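Local atomic coordinates of acetyl-CoA hydrolase/transferase family protein (Porphyromonas gingivalis, PDB entry 2NVV), a protein that probably hydrolyses acetyl-CoA or transfers CoA to acetate, as a zinc-binding member of the acetyl-CoA hydrolase/transferase family. Residues I124-D129 / D161-E166; I155-N160 / V207-T212; G232-A237 / V421-W426; D399-S404 / S485-N490; F405-A410 / F476-E481. All blocks are in the same frame, centred on the assembly; numbering follows the deposited sequence.

Contact 1: I124-D129 / D161-E166; sequences IIEVAD and DKHPKE
E126 is stretched out by its first two torsions, chi1 and chi2 both -179°, and this brings its carboxylate near the H163 side chain without a bond between them. The two groups lie obliquely to each other. The site is the C-terminal end of an interior strand of the parallel sheet. A classic beta bulge follows there, with A128 and D129 both facing L137 of strand 135-137. The loop 161-166, which leaves the neighbouring strand, passes over this end. No hydrogen bond links the two segments. A128 does most of the packing: A128 CB lies 3.6 Å from H163 O, 4.0 Å from P164 O and 4.2 Å from H163 CB. The E126 carboxylate is gripped from elsewhere. OE1 takes a salt bridge from K33 and a hydrogen bond from N160, and OE2 pairs with T139 OG1. These partners restrict its rotation and would tend to stabilise its negative charge. The K165 tail leads away from the bulge to a salt bridge with E166, whose hydrogen bond is long and weak. Only the root of K165 touches here: K165 CB sits 4.1 Å from D129 CB.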
# COMPACT_ATOMS: atom_id res chain seq x y z
N ILE A 124 -15.94 -25.36 4.78
CA ILE A 124 -16.61 -25.70 6.03
C ILE A 124 -17.14 -24.37 6.54
O ILE A 124 -16.37 -23.43 6.72
CB ILE A 124 -15.64 -26.26 7.10
CG1 ILE A 124 -14.61 -27.21 6.47
CG2 ILE A 124 -16.45 -26.97 8.17
CD1 ILE A 124 -15.16 -28.50 5.96
N ILE A 125 -18.44 -24.27 6.77
CA ILE A 125 -19.01 -23.01 7.24
C ILE A 125 -19.95 -23.15 8.44
O ILE A 125 -20.61 -24.17 8.60
CB ILE A 125 -19.77 -22.29 6.10
CG1 ILE A 125 -20.94 -23.14 5.63
CG2 ILE A 125 -18.83 -22.03 4.94
CD1 ILE A 125 -21.81 -22.48 4.57
N GLU A 126 -19.98 -22.13 9.29
CA GLU A 126 -20.90 -22.13 10.42
C GLU A 126 -22.10 -21.28 10.00
O GLU A 126 -21.93 -20.18 9.47
CB GLU A 126 -20.27 -21.55 11.68
CG GLU A 126 -21.24 -21.59 12.84
CD GLU A 126 -20.68 -21.00 14.11
OE1 GLU A 126 -20.42 -21.78 15.04
OE2 GLU A 126 -20.52 -19.75 14.16
N VAL A 127 -23.30 -21.76 10.25
CA VAL A 127 -24.49 -21.06 9.82
C VAL A 127 -25.56 -20.86 10.89
O VAL A 127 -25.62 -21.58 11.89
CB VAL A 127 -25.08 -21.82 8.60
CG1 VAL A 127 -26.38 -21.24 8.18
CG2 VAL A 127 -24.10 -21.76 7.44
N ALA A 128 -26.40 -19.85 10.67
CA ALA A 128 -27.51 -19.55 11.58
C ALA A 128 -28.75 -20.15 10.94
O ALA A 128 -29.77 -20.36 11.60
CB ALA A 128 -27.68 -18.03 11.75
N ASP A 129 -28.66 -20.42 9.64
CA ASP A 129 -29.75 -21.02 8.88
C ASP A 129 -29.32 -21.37 7.47
O ASP A 129 -28.70 -20.57 6.77
CB ASP A 129 -30.95 -20.09 8.83
CG ASP A 129 -32.21 -20.79 8.36
OD1 ASP A 129 -32.57 -21.83 8.95
OD2 ASP A 129 -32.84 -20.31 7.40
N ASP A 161 -26.91 -23.77 17.13
CA ASP A 161 -28.10 -23.51 17.95
C ASP A 161 -28.15 -22.08 18.49
O ASP A 161 -29.19 -21.44 18.50
CB ASP A 161 -28.11 -24.45 19.15
CG ASP A 161 -29.13 -25.53 19.03
OD1 ASP A 161 -30.33 -25.19 18.93
OD2 ASP A 161 -28.75 -26.73 19.04
N LYS A 162 -27.01 -21.61 18.98
CA LYS A 162 -26.88 -20.31 19.60
C LYS A 162 -27.08 -19.05 18.76
O LYS A 162 -27.20 -17.96 19.31
CB LYS A 162 -25.52 -20.25 20.30
CG LYS A 162 -25.34 -21.32 21.37
CD LYS A 162 -26.57 -21.40 22.27
CE LYS A 162 -26.24 -21.95 23.65
NZ LYS A 162 -25.55 -23.26 23.57
N HIS A 163 -27.11 -19.19 17.44
CA HIS A 163 -27.30 -18.02 16.60
C HIS A 163 -28.63 -18.10 15.87
O HIS A 163 -28.82 -18.94 14.99
CB HIS A 163 -26.14 -17.87 15.62
CG HIS A 163 -24.82 -17.69 16.29
ND1 HIS A 163 -24.00 -18.74 16.66
CD2 HIS A 163 -24.17 -16.57 16.69
CE1 HIS A 163 -22.92 -18.28 17.25
NE2 HIS A 163 -23.00 -16.96 17.28
N PRO A 164 -29.58 -17.22 16.24
CA PRO A 164 -30.93 -17.12 15.68
C PRO A 164 -31.02 -16.61 14.24
O PRO A 164 -30.26 -15.74 13.83
CB PRO A 164 -31.64 -16.21 16.67
CG PRO A 164 -30.56 -15.28 17.08
CD PRO A 164 -29.39 -16.21 17.30
N LYS A 165 -31.97 -17.14 13.49
CA LYS A 165 -32.16 -16.73 12.11
C LYS A 165 -32.74 -15.32 12.02
O LYS A 165 -32.89 -14.77 10.92
CB LYS A 165 -33.09 -17.72 11.39
CG LYS A 165 -34.32 -18.07 12.20
CD LYS A 165 -35.15 -19.14 11.51
CE LYS A 165 -36.12 -19.79 12.50
NZ LYS A 165 -36.95 -18.79 13.25
N GLU A 166 -33.07 -14.74 13.17
CA GLU A 166 -33.61 -13.39 13.22
C GLU A 166 -32.51 -12.39 12.88
O GLU A 166 -32.76 -11.20 12.66
CB GLU A 166 -34.18 -13.09 14.60
CG GLU A 166 -35.56 -13.67 14.83
CD GLU A 166 -35.56 -15.17 15.02
OE1 GLU A 166 -36.63 -15.79 14.85
OE2 GLU A 166 -34.49 -15.73 15.36

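Contact 2: I155-N160 / V207-T212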
# COMPACT_ATOMS: atom_id res chain seq x y z
N ILE A 155 -19.59 -28.41 0.06
CA ILE A 155 -19.72 -27.59 1.26
C ILE A 155 -20.20 -28.38 2.46
O ILE A 155 -21.15 -29.16 2.36
CB ILE A 155 -20.70 -26.43 1.03
CG1 ILE A 155 -20.19 -25.55 -0.11
CG2 ILE A 155 -20.88 -25.63 2.31
CD1 ILE A 155 -21.15 -24.46 -0.52
N ILE A 156 -19.54 -28.18 3.60
CA ILE A 156 -19.91 -28.83 4.84
C ILE A 156 -20.46 -27.75 5.77
O ILE A 156 -19.71 -26.90 6.24
CB ILE A 156 -18.70 -29.50 5.53
CG1 ILE A 156 -18.17 -30.64 4.65
CG2 ILE A 156 -19.10 -30.01 6.90
CD1 ILE A 156 -16.94 -31.33 5.22
N VAL A 157 -21.76 -27.79 6.02
CA VAL A 157 -22.41 -26.81 6.88
C VAL A 157 -22.54 -27.23 8.35
O VAL A 157 -22.75 -28.40 8.67
CB VAL A 157 -23.82 -26.47 6.36
CG1 VAL A 157 -24.44 -25.38 7.23
CG2 VAL A 157 -23.74 -26.04 4.90
N GLU A 158 -22.41 -26.25 9.23
CA GLU A 158 -22.49 -26.45 10.67
C GLU A 158 -23.59 -25.51 11.18
O GLU A 158 -23.39 -24.30 11.23
CB GLU A 158 -21.13 -26.09 11.26
CG GLU A 158 -20.80 -26.73 12.58
CD GLU A 158 -19.32 -26.59 12.92
OE1 GLU A 158 -18.49 -27.35 12.37
OE2 GLU A 158 -18.99 -25.71 13.73
N LEU A 159 -24.74 -26.07 11.55
CA LEU A 159 -25.89 -25.29 12.03
C LEU A 159 -25.85 -25.06 13.54
O LEU A 159 -26.23 -25.93 14.33
CB LEU A 159 -27.18 -26.03 11.69
CG LEU A 159 -28.39 -25.26 11.15
CD1 LEU A 159 -29.62 -26.14 11.30
CD2 LEU A 159 -28.61 -23.97 11.90
N ASN A 160 -25.41 -23.86 13.94
CA ASN A 160 -25.29 -23.52 15.36
C ASN A 160 -26.59 -23.09 16.04
O ASN A 160 -27.26 -22.17 15.61
CB ASN A 160 -24.25 -22.41 15.53
CG ASN A 160 -23.65 -22.39 16.91
OD1 ASN A 160 -24.31 -22.74 17.89
ND2 ASN A 160 -22.39 -21.98 17.01
N VAL A 207 -22.66 -31.38 1.12
CA VAL A 207 -22.52 -32.80 1.40
C VAL A 207 -23.12 -33.18 2.74
O VAL A 207 -23.30 -34.36 3.03
CB VAL A 207 -21.06 -33.24 1.36
CG1 VAL A 207 -20.51 -33.05 -0.04
CG2 VAL A 207 -20.24 -32.45 2.37
N GLY A 208 -23.45 -32.18 3.56
CA GLY A 208 -24.04 -32.46 4.86
C GLY A 208 -24.17 -31.27 5.80
O GLY A 208 -23.44 -30.27 5.67
N VAL A 209 -25.11 -31.38 6.74
CA VAL A 209 -25.35 -30.34 7.73
C VAL A 209 -25.21 -30.93 9.13
O VAL A 209 -25.97 -31.81 9.53
CB VAL A 209 -26.78 -29.75 7.61
CG1 VAL A 209 -26.97 -28.68 8.68
CG2 VAL A 209 -26.99 -29.14 6.22
N VAL A 210 -24.22 -30.43 9.87
CA VAL A 210 -23.96 -30.90 11.23
C VAL A 210 -24.57 -29.92 12.22
O VAL A 210 -24.27 -28.73 12.19
CB VAL A 210 -22.44 -30.99 11.51
CG1 VAL A 210 -22.20 -31.62 12.87
CG2 VAL A 210 -21.73 -31.79 10.42
N ARG A 211 -25.44 -30.42 13.09
CA ARG A 211 -26.07 -29.55 14.06
C ARG A 211 -25.15 -29.35 15.25
O ARG A 211 -24.57 -30.30 15.77
CB ARG A 211 -27.39 -30.15 14.56
CG ARG A 211 -28.48 -30.25 13.51
CD ARG A 211 -29.83 -30.47 14.18
NE ARG A 211 -30.92 -30.69 13.23
CZ ARG A 211 -31.18 -31.86 12.64
NH1 ARG A 211 -30.43 -32.92 12.89
NH2 ARG A 211 -32.20 -31.95 11.79
N THR A 212 -25.00 -28.10 15.67
CA THR A 212 -24.15 -27.79 16.81
C THR A 212 -24.85 -26.79 17.72
O THR A 212 -25.89 -26.23 17.37
CB THR A 212 -22.80 -27.17 16.38
OG1 THR A 212 -23.01 -25.85 15.88
CG2 THR A 212 -22.14 -28.02 15.30
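Two neighbouring strands of the parallel N-terminal sheet are joined here, and 206-212 is one of its two edge strands within the chain. The segment axes come within 4.5 Å. Five backbone hydrogen bonds hold the pair, alternating in direction along strand 155-160. V207 N gives to I155 O, and V157 N to G208 O. V210 N then meets V157 O at 2.8 Å, nearly straight at 173°. L159 N gives to V210 O, and T212 N closes the series at L159 O. This last donor stands above the carbonyl plane of L159, 45° out of it.

V210 and T212 share a face with I156, E158 and N160. In T212, chi1 of 70° puts OG1 between the backbone N and the carbonyl carbon and leaves CG2 anti to the carbonyl carbon, where it packs on E158 CG. T212 OG1 sits 3.7 Å from N160 CG. E158 OE2 accepts from K33 N, and N160 OD1 from E214 N. A11 of helix 8-12 covers I156 and V210. At the start of the pair, V207 CG2 meets I156 CG1 at 3.6 Å from the strand edge.

The other face is apolar near V157 and V209, where V157 CB and V209 CG2 are 4.1 Å apart. L159 CB rests 4.0 Å from V209 CG1. The parallel pairing fits the Rossmann-like alpha/beta fold to which this family region is assigned.

Contact 3: G232-A237 / V421-W426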
# COMPACT_ATOMS: atom_id res chain seq x y z
N GLY A 232 -4.78 6.14 24.69
CA GLY A 232 -6.13 6.38 24.23
C GLY A 232 -6.57 7.84 24.28
O GLY A 232 -7.28 8.31 23.40
N ASP A 233 -6.14 8.56 25.31
CA ASP A 233 -6.49 9.95 25.46
C ASP A 233 -5.80 10.76 24.40
O ASP A 233 -6.39 11.67 23.80
CB ASP A 233 -6.07 10.47 26.84
CG ASP A 233 -6.64 11.85 27.14
OD1 ASP A 233 -7.84 11.94 27.48
OD2 ASP A 233 -5.90 12.85 27.02
N ASN A 234 -4.53 10.45 24.17
CA ASN A 234 -3.77 11.19 23.17
C ASN A 234 -4.40 11.08 21.79
O ASN A 234 -4.46 12.07 21.06
CB ASN A 234 -2.33 10.70 23.12
CG ASN A 234 -1.59 11.00 24.40
OD1 ASN A 234 -1.96 11.90 25.13
ND2 ASN A 234 -0.51 10.26 24.65
N VAL A 235 -4.88 9.88 21.45
CA VAL A 235 -5.52 9.66 20.17
C VAL A 235 -6.76 10.52 20.03
O VAL A 235 -6.91 11.25 19.06
CB VAL A 235 -5.94 8.19 20.00
CG1 VAL A 235 -6.64 8.00 18.66
CG2 VAL A 235 -4.73 7.28 20.11
N ALA A 236 -7.64 10.45 21.03
CA ALA A 236 -8.87 11.23 21.03
C ALA A 236 -8.64 12.75 21.02
O ALA A 236 -9.30 13.48 20.28
CB ALA A 236 -9.72 10.85 22.22
N ALA A 237 -7.70 13.22 21.83
CA ALA A 237 -7.40 14.65 21.88
C ALA A 237 -6.77 15.15 20.57
O ALA A 237 -7.00 16.29 20.14
CB ALA A 237 -6.48 14.95 23.04
N VAL A 421 0.90 9.31 11.35
CA VAL A 421 0.98 9.72 12.75
C VAL A 421 1.30 8.56 13.68
O VAL A 421 0.81 7.44 13.48
CB VAL A 421 -0.34 10.33 13.21
CG1 VAL A 421 -0.22 10.85 14.62
CG2 VAL A 421 -0.76 11.44 12.25
N ILE A 422 2.12 8.82 14.70
CA ILE A 422 2.48 7.80 15.69
C ILE A 422 2.16 8.37 17.08
O ILE A 422 2.43 9.54 17.36
CB ILE A 422 3.97 7.44 15.60
CG1 ILE A 422 4.30 6.91 14.21
CG2 ILE A 422 4.30 6.38 16.63
CD1 ILE A 422 5.76 6.53 14.03
N ILE A 423 1.60 7.53 17.94
CA ILE A 423 1.23 7.98 19.27
C ILE A 423 1.53 6.98 20.40
O ILE A 423 1.15 5.81 20.34
CB ILE A 423 -0.28 8.30 19.32
CG1 ILE A 423 -0.60 9.42 18.34
CG2 ILE A 423 -0.70 8.67 20.73
CD1 ILE A 423 -2.08 9.66 18.14
N SER A 424 2.23 7.44 21.43
CA SER A 424 2.51 6.59 22.59
C SER A 424 1.94 7.32 23.81
O SER A 424 1.22 8.30 23.67
CB SER A 424 4.01 6.33 22.75
OG SER A 424 4.71 7.49 23.13
N GLU A 425 2.26 6.85 25.00
CA GLU A 425 1.75 7.50 26.20
C GLU A 425 2.40 8.87 26.42
O GLU A 425 1.84 9.72 27.13
CB GLU A 425 2.00 6.63 27.43
CG GLU A 425 3.47 6.46 27.85
CD GLU A 425 4.23 5.38 27.07
OE1 GLU A 425 5.32 5.00 27.53
OE2 GLU A 425 3.77 4.92 26.01
N TRP A 426 3.55 9.08 25.79
CA TRP A 426 4.30 10.32 25.92
C TRP A 426 3.83 11.48 25.05
O TRP A 426 4.13 12.63 25.36
CB TRP A 426 5.77 10.04 25.63
CG TRP A 426 6.39 9.13 26.63
CD1 TRP A 426 6.99 7.93 26.39
CD2 TRP A 426 6.48 9.36 28.04
NE1 TRP A 426 7.45 7.39 27.58
CE2 TRP A 426 7.15 8.25 28.60
CE3 TRP A 426 6.07 10.39 28.89
CZ2 TRP A 426 7.42 8.15 29.96
CZ3 TRP A 426 6.33 10.29 30.24
CH2 TRP A 426 7.00 9.18 30.76
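I423 packs closely against N234 and V235 of helix 226-245, while the polar end of N234 lies toward the more exposed strand end. The helix runs over the five-stranded mixed sheet of the C-terminal part. The axis of its segment 232-237 passes 8.0 Å from that of strand 421-424, with the two directions 142° apart.

The buried side is made by the two branches of I423. I423 CG2 touches N234 CB at 3.5 Å. I423 CD1 reaches further along the helix and lies 4.0 Å from V235 CA and 4.1 Å from V235 CG2. V266 of helix 261-272 also packs on V235. The V235 side chain is about 6 Å from that of V262, a predicted CoA-binding residue.

The looser side is at the turn after the strand. E425 and W426 point away from the helix, and W426 is exposed. S424 also turns away; its OG bonds to C447 O. Toward this turn N234 extends its amide. N234 ND2 donates to S424 O at 2.8 Å, lying in the carbonyl plane, with S424 O nearly in the amide plane as well. A second bond from N234 ND2, to E425 O at 3.5 Å, is weak.

One amide nitrogen thus makes one firm bond and one weak one to successive backbone carbonyls. The chemistry implies that the N234 amide links the helix to the turn, while hydrophobic contact joins I423 to the helix.

Contact 4: D399-S404 / S485-N490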
# COMPACT_ATOMS: atom_id res chain seq x y z
N ASP A 399 9.56 -4.08 31.51
CA ASP A 399 10.00 -3.14 32.55
C ASP A 399 11.00 -2.11 32.04
O ASP A 399 11.89 -1.70 32.78
CB ASP A 399 10.62 -3.89 33.73
CG ASP A 399 9.60 -4.72 34.48
OD1 ASP A 399 8.56 -4.15 34.89
OD2 ASP A 399 9.82 -5.94 34.65
N GLY A 400 10.84 -1.71 30.78
CA GLY A 400 11.72 -0.71 30.22
C GLY A 400 12.95 -1.23 29.51
O GLY A 400 13.64 -0.45 28.85
N LYS A 401 13.23 -2.52 29.64
CA LYS A 401 14.41 -3.12 29.01
C LYS A 401 14.31 -3.20 27.49
O LYS A 401 15.31 -3.38 26.78
CB LYS A 401 14.66 -4.52 29.59
CG LYS A 401 14.96 -4.51 31.08
CD LYS A 401 15.07 -5.92 31.61
CE LYS A 401 15.29 -5.94 33.11
NZ LYS A 401 15.47 -7.34 33.64
N ILE A 402 13.09 -3.07 26.98
CA ILE A 402 12.86 -3.11 25.54
C ILE A 402 12.21 -1.81 25.11
O ILE A 402 11.25 -1.35 25.73
CB ILE A 402 11.91 -4.27 25.12
CG1 ILE A 402 12.62 -5.62 25.33
CG2 ILE A 402 11.51 -4.11 23.67
CD1 ILE A 402 11.77 -6.82 24.97
N SER A 403 12.74 -1.21 24.05
CA SER A 403 12.17 0.02 23.52
C SER A 403 11.29 -0.31 22.31
O SER A 403 11.69 -1.09 21.44
CB SER A 403 13.29 0.97 23.10
OG SER A 403 12.77 2.08 22.38
N SER A 404 10.10 0.26 22.25
CA SER A 404 9.21 0.03 21.12
C SER A 404 9.70 0.81 19.91
O SER A 404 9.27 0.56 18.78
CB SER A 404 7.80 0.48 21.45
OG SER A 404 7.28 -0.26 22.53
N SER A 485 22.47 -8.50 26.26
CA SER A 485 22.26 -8.11 27.66
C SER A 485 20.86 -8.28 28.20
O SER A 485 20.68 -8.46 29.40
CB SER A 485 22.65 -6.65 27.88
OG SER A 485 24.02 -6.43 27.61
N GLY A 486 19.87 -8.18 27.33
CA GLY A 486 18.49 -8.29 27.76
C GLY A 486 17.93 -6.92 28.08
O GLY A 486 16.78 -6.77 28.48
N ASP A 487 18.77 -5.90 27.90
CA ASP A 487 18.38 -4.52 28.16
C ASP A 487 18.97 -3.60 27.08
O ASP A 487 20.18 -3.41 27.02
CB ASP A 487 18.89 -4.07 29.53
CG ASP A 487 18.29 -2.75 29.97
OD1 ASP A 487 18.10 -1.86 29.12
OD2 ASP A 487 18.00 -2.60 31.18
N MSE A 488 18.11 -3.03 26.25
CA MSE A 488 18.57 -2.17 25.17
C MSE A 488 19.25 -0.89 25.64
O MSE A 488 19.98 -0.26 24.88
CB MSE A 488 17.39 -1.81 24.26
CG MSE A 488 16.67 -3.00 23.64
SE MSE A 488 15.37 -2.46 22.33
CE MSE A 488 15.18 -4.14 21.35
N ARG A 489 19.03 -0.50 26.89
CA ARG A 489 19.64 0.73 27.41
C ARG A 489 21.14 0.60 27.54
O ARG A 489 21.84 1.59 27.73
CB ARG A 489 19.07 1.09 28.78
CG ARG A 489 17.60 1.50 28.78
CD ARG A 489 16.83 0.53 29.63
NE ARG A 489 16.12 1.17 30.72
CZ ARG A 489 15.67 0.52 31.80
NH1 ARG A 489 15.88 -0.78 31.92
NH2 ARG A 489 14.99 1.18 32.73
N ASN A 490 21.64 -0.64 27.46
CA ASN A 490 23.07 -0.91 27.56
C ASN A 490 23.83 -0.59 26.27
O ASN A 490 25.05 -0.81 26.19
CB ASN A 490 23.32 -2.37 27.92
CG ASN A 490 22.91 -2.67 29.31
OD1 ASN A 490 23.18 -1.89 30.23
ND2 ASN A 490 22.25 -3.81 29.51
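R489 lays one face of its guanidinium group over the carbonyl oxygen of G400, which stands 3.3 Å above the plane and toward its rim. The R489 chain bends at chi2 (118°) and chi3 (122°), and this folds the group back over the 399-404 turn. R489 CD is 3.4 Å from G400 O. The guanidinium is held at other points too. R489 NH1 bridges to D487 OD2 at 2.9 Å, meeting the syn side of the carboxylate but somewhat out of its plane. NH2 forms a salt bridge with D451. D487 also forms an Asx turn, its carboxylate accepting from R489 N.

K401 and D487 run roughly perpendicular to each other. The aliphatic part of the lysine does the touching: K401 CG lies 3.6 Å from D487 OD2. The extended K401 chain then carries NZ away. K401 also passes alongside the G486 backbone, with K401 CB 3.3 Å from G486 O.

M488, a selenomethionine, points at the strand. M488 N gives a nearly straight bond to K401 O, 2.9 Å long at 173°. The extended side chain sets M488 SE 3.4 Å from S403 N, and its methyl CE packs on I402 CG2. L482 and F478 of the preceding helix lie against M488 as well.

K401 and I402 form a classic beta bulge facing M397, on the short two-stranded sheet next to K398, a predicted CoA ligand. G400 O is also bonded by Y452 OH.

The chemistry is mixed. A single backbone hydrogen bond joins the two segments, the M488 side chain packs on the strand, and the arginine charge is probably balanced by two aspartates while its face lies near a carbonyl dipole.

Contact 5: F405-A410 / F476-E481; sequences FVPMVA and FAFHQE
F476, F478 and H479 at the start of helix 477-484 meet the chain 405-410 with three rings, each placed differently. F476, at the N-cap position, starts away from the 405-410 segment. Its chi1 of -70° nevertheless swings the ring back to M408. The rim of this ring takes backbone oxygens near its plane: F476 CE2 is 3.6 Å from M408 O and 3.7 Å from V409 O. M408, a selenomethionine, runs extended and then bends at chi3 (-86°). M408 SE comes obliquely to the ring, 3.6 Å from F476 CZ, a Met-aromatic contact.

F478 presents a face. P407 CD sits over it, 3.9 Å from the F478 ring centroid, as a CH-pi contact. L455 and L456 of helix 453-459 also pack on this phenyl ring.

H479 uses both face and edge. A410 CB lies over the imidazole, 4.0 Å from the H479 centroid, in a second CH-pi contact. At the edge, H479 NE2 donates a weak 3.3 Å bond to M408 O, close to the ring plane. V406 CG2 approaches H479 NE2 at 3.8 Å.

The loop continues into H411, a zinc ligand. F476 of the second subunit packs on M408, and L472 of the second subunit on H479, so the contact forms part of the subunit interface. The chemistry implies a largely apolar junction, in which one weak imidazole bond serves a buried carbonyl and ring faces receive C-H groups.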
# COMPACT_ATOMS: atom_id res chain seq x y z
N PHE A 405 10.60 1.75 20.15
CA PHE A 405 11.18 2.59 19.09
C PHE A 405 12.65 2.23 18.90
O PHE A 405 13.42 2.21 19.85
CB PHE A 405 11.03 4.06 19.46
CG PHE A 405 9.60 4.52 19.48
CD1 PHE A 405 8.97 4.94 18.31
CD2 PHE A 405 8.86 4.46 20.65
CE1 PHE A 405 7.63 5.29 18.31
CE2 PHE A 405 7.52 4.81 20.66
CZ PHE A 405 6.90 5.22 19.49
N VAL A 406 13.02 1.97 17.65
CA VAL A 406 14.37 1.56 17.32
C VAL A 406 14.94 2.32 16.13
O VAL A 406 14.20 2.97 15.39
CB VAL A 406 14.37 0.05 17.00
CG1 VAL A 406 13.92 -0.75 18.21
CG2 VAL A 406 13.43 -0.21 15.83
N PRO A 407 16.26 2.25 15.92
CA PRO A 407 16.89 2.95 14.79
C PRO A 407 16.25 2.51 13.47
O PRO A 407 15.92 3.35 12.63
CB PRO A 407 18.35 2.52 14.89
CG PRO A 407 18.54 2.36 16.38
CD PRO A 407 17.28 1.64 16.80
N MSE A 408 16.10 1.20 13.30
CA MSE A 408 15.48 0.62 12.11
C MSE A 408 14.66 -0.58 12.55
O MSE A 408 15.10 -1.36 13.39
CB MSE A 408 16.54 0.15 11.11
CG MSE A 408 15.95 -0.27 9.77
SE MSE A 408 17.19 -1.22 8.60
CE MSE A 408 18.07 0.27 7.72
N VAL A 409 13.45 -0.73 12.00
CA VAL A 409 12.60 -1.86 12.36
C VAL A 409 13.18 -3.15 11.76
O VAL A 409 13.58 -3.18 10.59
CB VAL A 409 11.12 -1.68 11.87
CG1 VAL A 409 10.43 -0.60 12.68
CG2 VAL A 409 11.08 -1.33 10.41
N ALA A 410 13.22 -4.21 12.57
CA ALA A 410 13.75 -5.50 12.16
C ALA A 410 12.91 -6.15 11.06
O ALA A 410 13.31 -7.15 10.47
CB ALA A 410 13.86 -6.43 13.35
N PHE A 476 20.85 -2.06 13.87
CA PHE A 476 20.18 -3.11 14.64
C PHE A 476 20.81 -3.36 16.00
O PHE A 476 20.56 -4.40 16.62
CB PHE A 476 20.15 -4.41 13.84
CG PHE A 476 19.22 -4.38 12.65
CD1 PHE A 476 19.62 -4.92 11.43
CD2 PHE A 476 17.96 -3.82 12.76
CE1 PHE A 476 18.76 -4.89 10.34
CE2 PHE A 476 17.09 -3.80 11.67
CZ PHE A 476 17.50 -4.34 10.46
N ALA A 477 21.61 -2.42 16.46
CA ALA A 477 22.27 -2.54 17.76
C ALA A 477 21.28 -2.73 18.90
O ALA A 477 21.55 -3.47 19.84
CB ALA A 477 23.11 -1.30 18.01
N PHE A 478 20.14 -2.06 18.84
CA PHE A 478 19.12 -2.18 19.87
C PHE A 478 18.66 -3.64 20.02
O PHE A 478 18.62 -4.18 21.12
CB PHE A 478 17.91 -1.29 19.53
CG PHE A 478 18.02 0.11 20.07
CD1 PHE A 478 19.22 0.80 20.02
CD2 PHE A 478 16.91 0.73 20.62
CE1 PHE A 478 19.33 2.10 20.52
CE2 PHE A 478 17.01 2.03 21.13
CZ PHE A 478 18.22 2.72 21.07
N HIS A 479 18.33 -4.26 18.88
CA HIS A 479 17.88 -5.64 18.82
C HIS A 479 19.01 -6.58 19.23
O HIS A 479 18.79 -7.57 19.94
CB HIS A 479 17.45 -5.98 17.40
CG HIS A 479 16.38 -5.08 16.87
ND1 HIS A 479 15.05 -5.28 17.14
CD2 HIS A 479 16.45 -4.00 16.06
CE1 HIS A 479 14.33 -4.36 16.52
NE2 HIS A 479 15.16 -3.57 15.85
N GLN A 480 20.21 -6.27 18.74
CA GLN A 480 21.38 -7.06 19.05
C GLN A 480 21.67 -7.01 20.54
O GLN A 480 21.98 -8.03 21.14
CB GLN A 480 22.59 -6.56 18.27
CG GLN A 480 22.62 -6.97 16.81
CD GLN A 480 23.79 -6.37 16.05
OE1 GLN A 480 24.29 -6.95 15.09
NE2 GLN A 480 24.23 -5.19 16.48
N GLU A 481 21.56 -5.82 21.13
CA GLU A 481 21.83 -5.67 22.57
C GLU A 481 20.80 -6.38 23.42
O GLU A 481 21.13 -6.87 24.50
CB GLU A 481 21.87 -4.19 22.97
CG GLU A 481 22.24 -3.96 24.43
CD GLU A 481 23.66 -4.44 24.76
OE1 GLU A 481 23.91 -4.82 25.93
OE2 GLU A 481 24.53 -4.44 23.87

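In the fold
Contacts 1 and 2 lie 10 Å apart between centres, on the same seven-stranded parallel sheet of the N-terminal domain. They share the region of strands 122-127 and 154-160 and alternate along the chain. Contacts 3, 4 and 5 come later and lie on the opposite side of the chain's centre, about 39 to 50 Å away from the first two. Contacts 4 and 5 are 11 Å apart, both using the C-terminal helix 477-484 or its following loop; contact 5 is nested inside the loop closed by contact 4. Contact 3 is about 23 Å from contact 5 and touches it through I422 and F405. The three contacts join helix 226-245 and the chain's end to the half with the zinc ligands.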